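GH62 arabinofuranosidase (Podospora anserina, PDB 4N4B) is an alpha-L-arabinofuranosidase of glycoside hydrolase family 62 that removes terminal arabinofuranose units from arabinosides, probably those decorating plant xylan. Local coordinates at residues H59-A63 and I133-W139; N72-F76 and T88-D93. One frame throughout, in Å; residues are numbered along the deposited sequence.

Contact 1. Residues H59-A63 and I133-W139; sequences HHVFA and INNPKGW
F62 and W139 meet with their rings almost perpendicular, the planes at 89° and the centroids of the phenyl ring and the indole six-membered ring 5.5 Å apart. F62 CZ touches W139 CZ2 at 3.6 Å, and F62 CE2 lies equally near W139 NE1. I133 wedges between the edge of the F62 ring and the ring of H60. Its two branches divide the work: CG1, placed anti to the backbone N (chi1 -164°), meets the edge of F62 at CZ, 4.0 Å away, and carries CD1 to H60 CB at 3.9 Å, while CG2 sits over one face of the H60 imidazole as a CH-pi contact. A branched aliphatic side chain suits this place because its separate branches can touch two rings at once. In the five-bladed beta-propeller of this family, the contact packs residues 59-63 of strand 58-67 in one blade against the loop joining strands 125-130 and 143-144 of the next. L118 and W116 of that second blade also line the cluster, and Y75 meets F62. The loop itself turns tightly at N135, whose OD1 accepts from K137 N at 3.1 Å in an Asx turn, within the type I turn from N135 to G138.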
# COMPACT_ATOMS: atom_id res chain seq x y z
N HIS A 59 5.91 -15.19 4.71
CA HIS A 59 5.23 -13.93 4.36
C HIS A 59 4.21 -13.59 5.40
O HIS A 59 3.49 -14.42 5.91
CB HIS A 59 4.45 -14.10 3.04
CG HIS A 59 5.30 -14.37 1.84
ND1 HIS A 59 5.62 -15.67 1.47
CD2 HIS A 59 5.93 -13.56 0.89
CE1 HIS A 59 6.37 -15.64 0.37
NE2 HIS A 59 6.57 -14.40 -0.00
N HIS A 60 4.15 -12.31 5.74
CA HIS A 60 3.18 -11.73 6.62
C HIS A 60 2.42 -10.65 5.84
O HIS A 60 3.05 -9.73 5.31
CB HIS A 60 3.92 -11.03 7.84
CG HIS A 60 4.62 -12.04 8.71
ND1 HIS A 60 5.93 -12.45 8.57
CD2 HIS A 60 4.08 -12.66 9.73
CE1 HIS A 60 6.17 -13.32 9.56
NE2 HIS A 60 5.05 -13.49 10.25
N VAL A 61 1.09 -10.80 5.82
CA VAL A 61 0.22 -9.86 5.07
C VAL A 61 -0.77 -9.32 5.94
O VAL A 61 -1.48 -9.97 6.71
CB VAL A 61 -0.41 -10.58 3.86
CG1 VAL A 61 -1.23 -9.59 3.02
CG2 VAL A 61 0.64 -11.22 2.98
N PHE A 62 -1.03 -7.97 5.75
CA PHE A 62 -2.22 -7.33 6.29
C PHE A 62 -2.98 -6.72 5.11
O PHE A 62 -2.39 -6.23 4.19
CB PHE A 62 -1.93 -6.24 7.36
CG PHE A 62 -1.11 -6.77 8.51
CD1 PHE A 62 0.28 -6.99 8.41
CD2 PHE A 62 -1.72 -7.00 9.68
CE1 PHE A 62 0.95 -7.52 9.54
CE2 PHE A 62 -1.02 -7.47 10.81
CZ PHE A 62 0.32 -7.68 10.70
N ALA A 63 -4.33 -6.79 5.23
CA ALA A 63 -5.14 -6.32 4.11
C ALA A 63 -6.41 -5.72 4.67
O ALA A 63 -6.83 -5.95 5.80
CB ALA A 63 -5.42 -7.47 3.14
N ILE A 133 4.74 -9.52 15.59
CA ILE A 133 3.89 -9.55 14.35
C ILE A 133 3.09 -10.83 14.28
O ILE A 133 2.03 -10.86 13.60
CB ILE A 133 4.79 -9.35 13.16
CG1 ILE A 133 3.91 -8.97 11.92
CG2 ILE A 133 5.67 -10.55 12.84
CD1 ILE A 133 4.75 -8.58 10.76
N ASN A 134 3.54 -11.92 14.92
CA ASN A 134 2.78 -13.16 14.82
C ASN A 134 1.52 -13.20 15.66
O ASN A 134 0.70 -14.14 15.55
CB ASN A 134 3.67 -14.33 15.33
CG ASN A 134 4.88 -14.49 14.52
OD1 ASN A 134 6.02 -14.13 14.94
ND2 ASN A 134 4.74 -14.92 13.36
N ASN A 135 1.26 -12.17 16.51
CA ASN A 135 0.13 -12.14 17.36
C ASN A 135 -0.93 -11.12 16.78
O ASN A 135 -0.90 -9.90 17.17
CB ASN A 135 0.51 -11.70 18.78
CG ASN A 135 -0.70 -11.61 19.70
OD1 ASN A 135 -1.78 -12.16 19.39
ND2 ASN A 135 -0.54 -10.86 20.79
N PRO A 136 -1.89 -11.57 16.04
CA PRO A 136 -2.89 -10.62 15.48
C PRO A 136 -3.76 -10.11 16.55
O PRO A 136 -4.50 -9.11 16.29
CB PRO A 136 -3.66 -11.44 14.48
CG PRO A 136 -3.43 -12.86 14.92
CD PRO A 136 -2.09 -12.94 15.53
N LYS A 137 -3.87 -10.62 17.77
CA LYS A 137 -4.61 -10.07 18.84
C LYS A 137 -3.90 -8.97 19.60
O LYS A 137 -4.54 -8.38 20.48
CB LYS A 137 -5.08 -11.16 19.80
CG LYS A 137 -6.00 -12.19 19.11
CD LYS A 137 -6.61 -13.18 20.07
CE LYS A 137 -7.94 -12.69 20.49
NZ LYS A 137 -8.47 -13.61 21.55
N GLY A 138 -2.67 -8.71 19.29
CA GLY A 138 -1.84 -7.77 20.03
C GLY A 138 -1.84 -6.35 19.58
O GLY A 138 -1.30 -5.48 20.25
N TRP A 139 -2.51 -6.02 18.49
CA TRP A 139 -2.42 -4.66 17.93
C TRP A 139 -3.25 -3.69 18.81
O TRP A 139 -4.43 -3.93 19.09
CB TRP A 139 -2.94 -4.73 16.50
CG TRP A 139 -2.06 -5.46 15.58
CD1 TRP A 139 -2.15 -6.78 15.18
CD2 TRP A 139 -0.78 -5.00 15.10
NE1 TRP A 139 -1.07 -7.10 14.44
CE2 TRP A 139 -0.18 -6.06 14.38
CE3 TRP A 139 -0.08 -3.79 15.23
CZ2 TRP A 139 1.06 -5.90 13.79
CZ3 TRP A 139 1.11 -3.66 14.62
CH2 TRP A 139 1.70 -4.70 13.93

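Contact 2. Residues N72-F76 and T88-D93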
# COMPACT_ATOMS: atom_id res chain seq x y z
N ASN A 72 -12.54 -3.08 7.50
CA ASN A 72 -11.67 -3.35 8.62
C ASN A 72 -10.43 -4.09 8.09
O ASN A 72 -10.14 -4.01 7.00
CB ASN A 72 -12.48 -4.05 9.75
CG ASN A 72 -11.87 -3.89 11.15
OD1 ASN A 72 -10.98 -4.58 11.47
ND2 ASN A 72 -12.46 -3.10 11.99
N LEU A 73 -9.70 -4.71 9.01
CA LEU A 73 -8.39 -5.27 8.70
C LEU A 73 -8.23 -6.75 8.98
O LEU A 73 -8.78 -7.24 9.90
CB LEU A 73 -7.28 -4.49 9.42
CG LEU A 73 -7.19 -3.00 9.10
CD1 LEU A 73 -6.09 -2.39 9.91
CD2 LEU A 73 -6.84 -2.76 7.65
N VAL A 74 -7.43 -7.42 8.15
CA VAL A 74 -7.17 -8.84 8.36
C VAL A 74 -5.67 -9.11 8.23
O VAL A 74 -5.02 -8.47 7.47
CB VAL A 74 -8.02 -9.71 7.39
CG1 VAL A 74 -7.59 -9.51 5.90
CG2 VAL A 74 -7.96 -11.20 7.74
N TYR A 75 -5.20 -10.10 9.00
CA TYR A 75 -3.80 -10.63 8.93
C TYR A 75 -3.82 -12.07 8.46
O TYR A 75 -4.69 -12.87 8.86
CB TYR A 75 -3.20 -10.61 10.34
CG TYR A 75 -1.85 -11.28 10.47
CD1 TYR A 75 -0.71 -10.79 9.89
CD2 TYR A 75 -1.76 -12.50 11.15
CE1 TYR A 75 0.47 -11.45 9.96
CE2 TYR A 75 -0.56 -13.18 11.31
CZ TYR A 75 0.52 -12.68 10.72
OH TYR A 75 1.77 -13.33 10.84
N PHE A 76 -2.90 -12.41 7.63
CA PHE A 76 -2.67 -13.81 7.25
C PHE A 76 -1.24 -14.00 6.89
O PHE A 76 -0.47 -13.07 6.58
CB PHE A 76 -3.67 -14.28 6.20
CG PHE A 76 -3.69 -13.48 4.92
CD1 PHE A 76 -4.43 -12.30 4.87
CD2 PHE A 76 -2.97 -13.89 3.81
CE1 PHE A 76 -4.43 -11.55 3.66
CE2 PHE A 76 -3.02 -13.11 2.65
CZ PHE A 76 -3.72 -11.96 2.60
N THR A 88 -5.23 -19.04 6.92
CA THR A 88 -6.22 -18.63 7.87
C THR A 88 -6.26 -17.08 7.99
O THR A 88 -5.24 -16.45 8.12
CB THR A 88 -5.94 -19.25 9.25
OG1 THR A 88 -6.06 -20.70 9.01
CG2 THR A 88 -6.89 -18.79 10.33
N PHE A 89 -7.46 -16.57 8.02
CA PHE A 89 -7.63 -15.13 8.23
C PHE A 89 -7.76 -14.84 9.74
O PHE A 89 -8.54 -15.45 10.41
CB PHE A 89 -8.91 -14.65 7.55
CG PHE A 89 -8.75 -14.33 6.09
CD1 PHE A 89 -7.59 -14.54 5.42
CD2 PHE A 89 -9.80 -13.83 5.42
CE1 PHE A 89 -7.50 -14.25 4.09
CE2 PHE A 89 -9.73 -13.53 4.09
CZ PHE A 89 -8.57 -13.74 3.43
N TYR A 90 -6.95 -13.91 10.22
CA TYR A 90 -7.04 -13.43 11.58
C TYR A 90 -7.50 -11.99 11.55
O TYR A 90 -6.82 -11.16 11.17
CB TYR A 90 -5.71 -13.56 12.35
CG TYR A 90 -5.20 -14.99 12.41
CD1 TYR A 90 -5.64 -15.82 13.36
CD2 TYR A 90 -4.34 -15.47 11.49
CE1 TYR A 90 -5.22 -17.14 13.42
CE2 TYR A 90 -3.90 -16.79 11.55
CZ TYR A 90 -4.35 -17.60 12.53
OH TYR A 90 -3.90 -18.91 12.51
N TYR A 91 -8.74 -11.80 11.92
CA TYR A 91 -9.37 -10.50 11.84
C TYR A 91 -8.93 -9.60 12.99
O TYR A 91 -9.00 -9.95 14.12
CB TYR A 91 -10.90 -10.70 11.83
CG TYR A 91 -11.40 -11.42 10.57
CD1 TYR A 91 -11.48 -10.77 9.38
CD2 TYR A 91 -11.77 -12.75 10.61
CE1 TYR A 91 -11.89 -11.41 8.25
CE2 TYR A 91 -12.21 -13.38 9.46
CZ TYR A 91 -12.28 -12.70 8.29
OH TYR A 91 -12.73 -13.33 7.16
N LEU A 92 -8.46 -8.42 12.64
CA LEU A 92 -7.88 -7.54 13.64
C LEU A 92 -8.90 -6.85 14.52
O LEU A 92 -8.56 -6.28 15.50
CB LEU A 92 -6.92 -6.53 13.01
CG LEU A 92 -5.75 -7.08 12.21
CD1 LEU A 92 -4.72 -5.97 12.04
CD2 LEU A 92 -5.08 -8.29 12.92
N ASP A 93 -10.17 -6.99 14.16
CA ASP A 93 -11.21 -6.50 15.08
C ASP A 93 -11.28 -7.29 16.38
O ASP A 93 -11.94 -6.85 17.31
CB ASP A 93 -12.58 -6.35 14.43
CG ASP A 93 -13.22 -7.63 14.00
OD1 ASP A 93 -12.72 -8.71 14.32
OD2 ASP A 93 -14.27 -7.57 13.31
O HOH W 1 -11.31 -7.31 11.17
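Y75 and Y90 form an antiparallel hydrogen-bonded pair, with Y90 N giving to Y75 O at 2.8 Å and Y75 N giving to Y90 O at 2.9 Å. Next along the strands, V74 and Y91 make a non-hydrogen-bonded pair, and L92 N then donates to L73 O at 3.0 Å. As residues 88-93 leave the strand for a 3-10 segment at L92, a water takes over: it donates to N72 OD1 and to L73 O and accepts from D93 N. N72 OD1 takes a second donor, L73 N at 2.8 Å, while its ND2 gives hydrogen bonds to G98 O and G100 O; asparagine suits the spot because one amide both accepts and donates where the pairing ends. D93 turns its carboxylate to a salt bridge with R42, and Y91 OH bonds to D40.

The packing differs between the two faces. V74 puts CG2 anti to the backbone N, leaving that one methyl against F89 CB at 3.6 Å and Y91 CD1 at 3.9 Å; a small beta-branched residue fits between two larger aromatics. Y75 CB and L73 CB lie against the two methyls of L92, and Y75 CD2 meets Y90 CD2. Toward the far end, F76 and F89 run side by side, F89 CE1 standing 3.7 Å above one face of the F76 ring, near its rim, with the planes at 38°.

Strand 90-91 is an outermost strand of its four-stranded blade. Strand 58-67 borders strand 70-78 on its other side, and L73 and L92 pack on L118 of strand 115-121 in the next blade.

In the fold
Strands 58-67 and 70-78 are neighbours in one propeller blade, where one side of contact 1 and both strands of contact 2 share a sheet; contact 2 is nested in the loop closed by contact 1. The two are joined directly: A63 O to V74 N and V61 N to F76 O are probable backbone hydrogen bonds. Contact 1 is the more buried, a side-chain interface between blades built from aromatic and aliphatic groups. Contact 2 lies within the blade, is only partly buried, and depends on backbone pairing, with a water and the D93–R42 salt bridge at one end, K38 against F89 toward the other, and Y90 on the surface. L92 links them: it hydrogen-bonds to L73 yet packs on F62 and W139.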